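Local coordinates for packaging protein UL32 (Human herpesvirus 8 type M, PDB 6XF9) that forms a pentameric ring required for herpesviral packaging, binds zinc ions, and probably controls the cleavage and packaging of viral genomic DNA, at residues F2-I10 / T220-L228; L286-S294 / P459-A467. All coordinates share one frame; numbering follows the deposited sequence.

In the fold
Contacts 1 and 2 lie in different parts of this mostly helical chain, their centres 30 Å apart and their nearest atoms about 10 Å from each other, and they have no segment in common. Each fastens a chain end: contact 1 holds the N-terminal residues against the lead-in to helix 225-235, contact 2 the C-terminal residues against the hairpin of strands 288-289 and 292-293. Both are partly buried. Contact 1 is a leucine-rich apolar patch with a lysine at its border and is built within one subunit. Contact 2 is more polar and more exposed, combining backbone carbonyls, an extended lysine, a threonine hydroxyl, a tyrosine ring and a terminal methyl group, and it touches a second subunit.

Contact 1: residues F2-I10 / T220-L228; sequences FVPWQLGTI and TKPSLLPAL
Leu7 and Leu224 form the apolar centre, their side chains running past each other in opposite directions so that Leu224 CD2 lies 3.7 Å from Leu7 CB. The anti arrangement of Leu7 CG and backbone N (chi1 -177°) carries its two methyls across to the other segment. There Leu7 CD2 rests 3.8 Å from Pro222 CB, while its CD1 just reaches the methyl of Ala227 at 4.5 Å. Ile10, one turn further along the helix, sets its CD1 4.0 Å from Leu224 CD2. The other methyl of Leu224 meets the Trp5 indole, CD1 lying 4.0 Å from Trp5 CD1. Leucine suits both central places because its forked end touches several partners at once; Trp5 adds a broad apolar ring.

Two capped helix starts thus meet through leucines: Gln6 is the N-cap of helix 7-12, and Ser223 OG accepts from Leu225 N ahead of helix 225-235.

Lys221 borders the patch. Its methylenes cross the Gln6 side chain at about a right angle, and a bend at chi3 brings the ammonium to a backbone carbonyl. The hydrogen bond from Lys221 NZ to Pro4 O approaches nearly head-on (C=O...N 169°), though its modelled length of 2.5 Å is doubtful. Gln6 turns its own amide back, NE2 donating to Val3 O at 3.1 Å.

Within the fold, Trp5 NE1 bonds to Ala303 O and its ring meets Phe386 edge-to-face. Phe81 of helix 71-83 touches both Trp5 and Lys221, whereas helix 89-106 touches Phe2 and Pro4, and helix 349-357 packs on Leu225.

Contact 2: residues L286-S294 / P459-A467; sequences LRYKNGTAS and PSQTSHLYA
Thr292 receives the chain's C-terminal residue: Ala467 N donates to its OG1 at 3.2 Å in a nearly straight bond (172°). Set between backbone N and carbonyl carbon (chi1 72°), that hydroxyl also donates to Lys289 O at 2.8 Å, in the carbonyl plane. Lys289 O accepts from both Thr292 N and OG1; the OG1 bond directs the hydroxyl proton there, leaving the oxygen to accept from Ala467 N. The same rotamer directs Thr292 CG2 at the Tyr466 ring, 3.4 Å from its CD1, the two side chains crossing at about a right angle. Asn290 CB comes to the ring's edge, and Leu465 CB covers one face. The C terminus thus docks on a beta hairpin, strands 288-289 and 292-293, closed by a type I' turn whose positive phi angles Asn290 and Gly291 tolerate well.

Lys289 stretches out fully beyond CG toward the carbonyl-rich end of helix 459-465, where a positive charge should be favourable. Its NZ bonds to His464 O, although the 2.5 Å length is doubtfully short. The Ala467 methyl, small enough to sit close against the hairpin's backbone, is 3.7 Å from Arg287 O and 3.8 Å from Ser294 N.

Phe153 of a second subunit meets Leu465, and helix 416-430 touches Ser463. Helix 360-369, which carries the zinc ligand His366, contacts the C-terminal residues: His364 hydrogen-bonds the Tyr466 hydroxyl, and Lys365 forms a salt bridge with Ala467 OXT.

Contact 1: residues F2-I10 / T220-L228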
loop_
_atom_site.group_PDB
_atom_site.type_symbol
_atom_site.label_atom_id
_atom_site.label_comp_id
_atom_site.label_asym_id
_atom_site.label_seq_id
_atom_site.Cartn_x
_atom_site.Cartn_y
_atom_site.Cartn_z
ATOM N N PHE D 2 -37.906 -28.482 -38.748
ATOM C CA PHE D 2 -38.147 -27.806 -37.491
ATOM C C PHE D 2 -37.313 -26.594 -37.413
ATOM O O PHE D 2 -36.125 -26.686 -37.421
ATOM C CB PHE D 2 -37.814 -28.650 -36.296
ATOM C CG PHE D 2 -37.824 -27.885 -35.037
ATOM C CD1 PHE D 2 -38.959 -27.325 -34.587
ATOM C CD2 PHE D 2 -36.688 -27.663 -34.344
ATOM C CE1 PHE D 2 -38.985 -26.588 -33.466
ATOM C CE2 PHE D 2 -36.701 -26.928 -33.214
ATOM C CZ PHE D 2 -37.850 -26.397 -32.776
ATOM N N VAL D 3 -37.968 -25.476 -37.248
ATOM C CA VAL D 3 -37.317 -24.168 -37.250
ATOM C C VAL D 3 -37.616 -23.453 -35.938
ATOM O O VAL D 3 -38.790 -23.321 -35.565
ATOM C CB VAL D 3 -37.801 -23.323 -38.440
ATOM C CG1 VAL D 3 -37.469 -21.872 -38.227
ATOM C CG2 VAL D 3 -37.164 -23.795 -39.712
ATOM N N PRO D 4 -36.596 -22.980 -35.217
ATOM C CA PRO D 4 -36.821 -22.278 -33.947
ATOM C C PRO D 4 -37.308 -20.847 -34.143
ATOM O O PRO D 4 -37.360 -20.323 -35.257
ATOM C CB PRO D 4 -35.435 -22.304 -33.297
ATOM C CG PRO D 4 -34.776 -23.520 -33.875
ATOM C CD PRO D 4 -35.223 -23.508 -35.308
ATOM N N TRP D 5 -37.634 -20.206 -33.014
ATOM C CA TRP D 5 -38.071 -18.807 -32.984
ATOM C C TRP D 5 -39.375 -18.595 -33.733
ATOM O O TRP D 5 -39.533 -17.637 -34.491
ATOM C CB TRP D 5 -36.994 -17.871 -33.538
ATOM C CG TRP D 5 -36.384 -17.043 -32.472
ATOM C CD1 TRP D 5 -36.586 -15.711 -32.259
ATOM C CD2 TRP D 5 -35.475 -17.486 -31.457
ATOM N NE1 TRP D 5 -35.868 -15.299 -31.165
ATOM C CE2 TRP D 5 -35.173 -16.365 -30.654
ATOM C CE3 TRP D 5 -34.884 -18.724 -31.149
ATOM C CZ2 TRP D 5 -34.304 -16.435 -29.555
ATOM C CZ3 TRP D 5 -34.023 -18.800 -30.054
ATOM C CH2 TRP D 5 -33.739 -17.655 -29.272
ATOM N N GLN D 6 -40.336 -19.469 -33.496
ATOM C CA GLN D 6 -41.612 -19.362 -34.188
ATOM C C GLN D 6 -42.713 -19.069 -33.199
ATOM O O GLN D 6 -42.967 -19.871 -32.294
ATOM C CB GLN D 6 -41.936 -20.619 -34.982
ATOM C CG GLN D 6 -40.935 -20.824 -36.067
ATOM C CD GLN D 6 -41.507 -21.516 -37.266
ATOM O OE1 GLN D 6 -42.089 -20.853 -38.145
ATOM N NE2 GLN D 6 -41.326 -22.838 -37.343
ATOM N N LEU D 7 -43.373 -17.929 -33.388
ATOM C CA LEU D 7 -44.490 -17.581 -32.523
ATOM C C LEU D 7 -45.454 -18.754 -32.355
ATOM O O LEU D 7 -45.846 -19.093 -31.225
ATOM C CB LEU D 7 -45.190 -16.362 -33.108
ATOM C CG LEU D 7 -46.356 -15.740 -32.369
ATOM C CD1 LEU D 7 -46.110 -15.716 -30.875
ATOM C CD2 LEU D 7 -46.535 -14.319 -32.923
ATOM N N GLY D 8 -45.751 -19.459 -33.454
ATOM C CA GLY D 8 -46.623 -20.619 -33.370
ATOM C C GLY D 8 -46.137 -21.663 -32.381
ATOM O O GLY D 8 -46.939 -22.275 -31.671
ATOM N N THR D 9 -44.815 -21.884 -32.317
ATOM C CA THR D 9 -44.283 -22.872 -31.381
ATOM C C THR D 9 -44.573 -22.446 -29.947
ATOM O O THR D 9 -44.860 -23.281 -29.073
ATOM C CB THR D 9 -42.778 -23.040 -31.571
ATOM O OG1 THR D 9 -42.418 -22.899 -32.959
ATOM C CG2 THR D 9 -42.368 -24.416 -31.085
ATOM N N ILE D 10 -44.499 -21.136 -29.692
ATOM C CA ILE D 10 -44.818 -20.600 -28.372
ATOM C C ILE D 10 -46.286 -20.824 -28.059
ATOM O O ILE D 10 -46.649 -21.245 -26.950
ATOM C CB ILE D 10 -44.446 -19.108 -28.287
ATOM C CG1 ILE D 10 -42.920 -18.940 -28.224
ATOM C CG2 ILE D 10 -45.113 -18.484 -27.072
ATOM C CD1 ILE D 10 -42.448 -17.590 -28.670
ATOM N N THR D 220 -40.086 -13.121 -43.601
ATOM C CA THR D 220 -39.808 -13.118 -42.181
ATOM C C THR D 220 -40.900 -13.829 -41.398
ATOM O O THR D 220 -42.078 -13.791 -41.752
ATOM C CB THR D 220 -39.618 -11.683 -41.696
ATOM O OG1 THR D 220 -40.819 -10.934 -41.917
ATOM C CG2 THR D 220 -38.464 -11.023 -42.444
ATOM N N LYS D 221 -40.490 -14.442 -40.299
ATOM C CA LYS D 221 -41.373 -15.076 -39.337
ATOM C C LYS D 221 -42.099 -14.041 -38.479
ATOM O O LYS D 221 -41.763 -12.852 -38.482
ATOM C CB LYS D 221 -40.546 -16.028 -38.485
ATOM C CG LYS D 221 -39.743 -16.982 -39.330
ATOM C CD LYS D 221 -39.216 -18.141 -38.499
ATOM C CE LYS D 221 -38.014 -17.733 -37.715
ATOM N NZ LYS D 221 -37.193 -18.898 -37.314
ATOM N N PRO D 222 -43.121 -14.467 -37.732
ATOM C CA PRO D 222 -43.916 -13.506 -36.947
ATOM C C PRO D 222 -43.131 -12.834 -35.818
ATOM O O PRO D 222 -42.303 -13.451 -35.140
ATOM C CB PRO D 222 -45.044 -14.371 -36.369
ATOM C CG PRO D 222 -45.105 -15.585 -37.244
ATOM C CD PRO D 222 -43.716 -15.817 -37.723
ATOM N N SER D 223 -43.434 -11.558 -35.603
ATOM C CA SER D 223 -42.833 -10.807 -34.511
ATOM C C SER D 223 -43.294 -11.359 -33.181
ATOM O O SER D 223 -44.480 -11.638 -32.988
ATOM C CB SER D 223 -43.212 -9.334 -34.613
ATOM O OG SER D 223 -43.201 -8.725 -33.335
ATOM N N LEU D 224 -42.355 -11.503 -32.249
ATOM C CA LEU D 224 -42.693 -11.966 -30.909
ATOM C C LEU D 224 -43.087 -10.831 -29.980
ATOM O O LEU D 224 -43.393 -11.090 -28.808
ATOM C CB LEU D 224 -41.531 -12.756 -30.299
ATOM C CG LEU D 224 -41.013 -13.919 -31.151
ATOM C CD1 LEU D 224 -39.960 -14.723 -30.429
ATOM C CD2 LEU D 224 -42.168 -14.813 -31.544
ATOM N N LEU D 225 -43.066 -9.586 -30.458
ATOM C CA LEU D 225 -43.443 -8.461 -29.603
ATOM C C LEU D 225 -44.781 -8.617 -28.892
ATOM O O LEU D 225 -44.837 -8.331 -27.680
ATOM C CB LEU D 225 -43.460 -7.169 -30.424
ATOM C CG LEU D 225 -42.137 -6.447 -30.391
ATOM C CD1 LEU D 225 -42.253 -5.129 -31.134
ATOM C CD2 LEU D 225 -41.807 -6.243 -28.937
ATOM N N PRO D 226 -45.868 -9.077 -29.536
ATOM C CA PRO D 226 -47.126 -9.213 -28.786
ATOM C C PRO D 226 -46.991 -10.137 -27.587
ATOM O O PRO D 226 -47.516 -9.823 -26.508
ATOM C CB PRO D 226 -48.098 -9.752 -29.844
ATOM C CG PRO D 226 -47.528 -9.276 -31.138
ATOM C CD PRO D 226 -46.064 -9.412 -30.962
ATOM N N ALA D 227 -46.303 -11.273 -27.749
ATOM C CA ALA D 227 -46.125 -12.196 -26.630
ATOM C C ALA D 227 -45.396 -11.517 -25.484
ATOM O O ALA D 227 -45.752 -11.697 -24.312
ATOM C CB ALA D 227 -45.356 -13.430 -27.087
ATOM N N LEU D 228 -44.336 -10.773 -25.805
ATOM C CA LEU D 228 -43.639 -9.971 -24.804
ATOM C C LEU D 228 -44.589 -8.981 -24.142
ATOM O O LEU D 228 -44.740 -8.973 -22.914
ATOM C CB LEU D 228 -42.456 -9.251 -25.468
ATOM C CG LEU D 228 -41.744 -8.097 -24.762
ATOM C CD1 LEU D 228 -40.943 -8.587 -23.579
ATOM C CD2 LEU D 228 -40.839 -7.370 -25.755
#

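Contact 2: residues L286-S294 / P459-A467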
loop_
_atom_site.group_PDB
_atom_site.type_symbol
_atom_site.label_atom_id
_atom_site.label_comp_id
_atom_site.label_asym_id
_atom_site.label_seq_id
_atom_site.Cartn_x
_atom_site.Cartn_y
_atom_site.Cartn_z
ATOM N N LEU D 286 -36.464 -6.980 -11.380
ATOM C CA LEU D 286 -36.764 -5.761 -12.057
ATOM C C LEU D 286 -36.649 -4.596 -11.092
ATOM O O LEU D 286 -37.488 -4.396 -10.296
ATOM C CB LEU D 286 -38.157 -5.834 -12.627
ATOM C CG LEU D 286 -38.649 -4.623 -13.332
ATOM C CD1 LEU D 286 -37.649 -4.254 -14.347
ATOM C CD2 LEU D 286 -39.889 -4.923 -14.059
ATOM N N ARG D 287 -35.652 -3.766 -11.273
ATOM C CA ARG D 287 -35.378 -2.637 -10.430
ATOM C C ARG D 287 -35.291 -1.403 -11.254
ATOM O O ARG D 287 -34.863 -1.487 -12.345
ATOM C CB ARG D 287 -34.015 -2.802 -9.874
ATOM C CG ARG D 287 -33.936 -3.584 -8.628
ATOM C CD ARG D 287 -32.500 -3.850 -8.326
ATOM N NE ARG D 287 -32.063 -5.018 -9.005
ATOM C CZ ARG D 287 -32.316 -6.232 -8.585
ATOM N NH1 ARG D 287 -33.004 -6.393 -7.488
ATOM N NH2 ARG D 287 -31.884 -7.264 -9.262
ATOM N N TYR D 288 -35.617 -0.241 -10.708
ATOM C CA TYR D 288 -35.583 1.004 -11.453
ATOM C C TYR D 288 -34.615 2.035 -11.026
ATOM O O TYR D 288 -34.324 2.100 -9.899
ATOM C CB TYR D 288 -36.912 1.660 -11.390
ATOM C CG TYR D 288 -37.901 0.935 -12.157
ATOM C CD1 TYR D 288 -38.618 -0.050 -11.597
ATOM C CD2 TYR D 288 -38.101 1.199 -13.445
ATOM C CE1 TYR D 288 -39.516 -0.740 -12.314
ATOM C CE2 TYR D 288 -38.994 0.511 -14.150
ATOM C CZ TYR D 288 -39.665 -0.448 -13.559
ATOM O OH TYR D 288 -40.538 -1.126 -14.221
ATOM N N LYS D 289 -34.049 2.764 -11.951
ATOM C CA LYS D 289 -33.158 3.854 -11.653
ATOM C C LYS D 289 -33.073 4.809 -12.821
ATOM O O LYS D 289 -32.947 4.368 -13.880
ATOM C CB LYS D 289 -31.770 3.339 -11.376
ATOM C CG LYS D 289 -30.971 4.132 -10.403
ATOM C CD LYS D 289 -29.538 3.742 -10.516
ATOM C CE LYS D 289 -28.715 4.352 -9.434
ATOM N NZ LYS D 289 -27.264 4.276 -9.640
ATOM N N ASN D 290 -33.174 6.104 -12.620
ATOM C CA ASN D 290 -33.020 7.084 -13.669
ATOM C C ASN D 290 -33.807 6.857 -14.922
ATOM O O ASN D 290 -33.313 6.987 -15.939
ATOM C CB ASN D 290 -31.580 7.275 -14.002
ATOM C CG ASN D 290 -30.970 8.420 -13.305
ATOM O OD1 ASN D 290 -30.906 9.496 -13.828
ATOM N ND2 ASN D 290 -30.562 8.214 -12.094
ATOM N N GLY D 291 -35.036 6.482 -14.871
ATOM C CA GLY D 291 -35.741 6.289 -16.119
ATOM C C GLY D 291 -35.374 5.029 -16.867
ATOM O O GLY D 291 -35.757 4.878 -18.030
ATOM N N THR D 292 -34.597 4.147 -16.261
ATOM C CA THR D 292 -34.300 2.845 -16.822
ATOM C C THR D 292 -34.739 1.780 -15.834
ATOM O O THR D 292 -35.101 2.078 -14.695
ATOM C CB THR D 292 -32.814 2.679 -17.103
ATOM O OG1 THR D 292 -32.120 2.548 -15.858
ATOM C CG2 THR D 292 -32.294 3.883 -17.827
ATOM N N ALA D 293 -34.696 0.527 -16.283
ATOM C CA ALA D 293 -35.055 -0.616 -15.456
ATOM C C ALA D 293 -34.054 -1.729 -15.723
ATOM O O ALA D 293 -33.404 -1.756 -16.769
ATOM C CB ALA D 293 -36.479 -1.088 -15.748
ATOM N N SER D 294 -33.928 -2.659 -14.770
ATOM C CA SER D 294 -32.957 -3.733 -14.961
ATOM C C SER D 294 -33.329 -4.670 -16.090
ATOM O O SER D 294 -32.467 -5.444 -16.521
ATOM C CB SER D 294 -32.772 -4.554 -13.694
ATOM O OG SER D 294 -34.005 -5.040 -13.237
ATOM N N PRO D 459 -17.705 2.688 -17.538
ATOM C CA PRO D 459 -18.598 1.898 -16.675
ATOM C C PRO D 459 -18.893 2.527 -15.332
ATOM O O PRO D 459 -20.003 2.339 -14.823
ATOM C CB PRO D 459 -17.842 0.578 -16.510
ATOM C CG PRO D 459 -17.080 0.454 -17.765
ATOM C CD PRO D 459 -16.680 1.847 -18.178
ATOM N N SER D 460 -17.976 3.310 -14.757
ATOM C CA SER D 460 -18.294 3.964 -13.486
ATOM C C SER D 460 -19.409 4.970 -13.673
ATOM O O SER D 460 -20.312 5.066 -12.835
ATOM C CB SER D 460 -17.059 4.653 -12.907
ATOM O OG SER D 460 -16.529 5.612 -13.813
ATOM N N GLN D 461 -19.364 5.728 -14.768
ATOM C CA GLN D 461 -20.481 6.598 -15.104
ATOM C C GLN D 461 -21.755 5.783 -15.269
ATOM O O GLN D 461 -22.796 6.124 -14.698
ATOM C CB GLN D 461 -20.155 7.403 -16.371
ATOM C CG GLN D 461 -21.397 8.010 -17.015
ATOM C CD GLN D 461 -21.130 8.762 -18.332
ATOM O OE1 GLN D 461 -20.004 8.775 -18.844
ATOM N NE2 GLN D 461 -22.190 9.359 -18.901
ATOM N N THR D 462 -21.681 4.661 -16.000
ATOM C CA THR D 462 -22.868 3.834 -16.210
ATOM C C THR D 462 -23.399 3.287 -14.906
ATOM O O THR D 462 -24.609 3.302 -14.669
ATOM C CB THR D 462 -22.573 2.678 -17.158
ATOM O OG1 THR D 462 -22.109 3.199 -18.400
ATOM C CG2 THR D 462 -23.828 1.836 -17.385
ATOM N N SER D 463 -22.518 2.785 -14.048
ATOM C CA SER D 463 -22.992 2.240 -12.783
ATOM C C SER D 463 -23.624 3.309 -11.910
ATOM O O SER D 463 -24.589 3.027 -11.183
ATOM C CB SER D 463 -21.851 1.595 -12.018
ATOM O OG SER D 463 -22.355 1.187 -10.762
ATOM N N HIS D 464 -23.103 4.538 -11.956
ATOM C CA HIS D 464 -23.747 5.603 -11.198
ATOM C C HIS D 464 -25.136 5.883 -11.766
ATOM O O HIS D 464 -26.106 6.002 -11.011
ATOM C CB HIS D 464 -22.884 6.876 -11.181
ATOM C CG HIS D 464 -21.752 6.838 -10.187
ATOM N ND1 HIS D 464 -21.949 6.751 -8.822
ATOM C CD2 HIS D 464 -20.410 6.982 -10.360
ATOM C CE1 HIS D 464 -20.774 6.767 -8.206
ATOM N NE2 HIS D 464 -19.824 6.920 -9.116
ATOM N N LEU D 465 -25.265 5.914 -13.098
ATOM C CA LEU D 465 -26.474 6.443 -13.730
ATOM C C LEU D 465 -27.657 5.460 -13.719
ATOM O O LEU D 465 -28.761 5.828 -13.294
ATOM C CB LEU D 465 -26.163 6.859 -15.172
ATOM C CG LEU D 465 -25.334 8.129 -15.450
ATOM C CD1 LEU D 465 -25.261 8.445 -16.966
ATOM C CD2 LEU D 465 -25.809 9.335 -14.631
ATOM N N TYR D 466 -27.454 4.201 -14.136
ATOM C CA TYR D 466 -28.562 3.364 -14.607
ATOM C C TYR D 466 -28.635 2.012 -13.891
ATOM O O TYR D 466 -27.712 1.582 -13.186
ATOM C CB TYR D 466 -28.461 3.121 -16.125
ATOM C CG TYR D 466 -28.541 4.391 -16.942
ATOM C CD1 TYR D 466 -29.500 5.343 -16.670
ATOM C CD2 TYR D 466 -27.643 4.646 -17.957
ATOM C CE1 TYR D 466 -29.591 6.513 -17.395
ATOM C CE2 TYR D 466 -27.714 5.819 -18.693
ATOM C CZ TYR D 466 -28.689 6.752 -18.397
ATOM O OH TYR D 466 -28.768 7.936 -19.097
ATOM N N ALA D 467 -29.786 1.356 -14.080
ATOM C CA ALA D 467 -30.073 0.011 -13.568
ATOM C C ALA D 467 -29.635 -1.061 -14.549
ATOM O O ALA D 467 -29.440 -2.221 -14.149
ATOM C CB ALA D 467 -31.561 -0.148 -13.267
ATOM O OXT ALA D 467 -29.477 -0.779 -15.749
#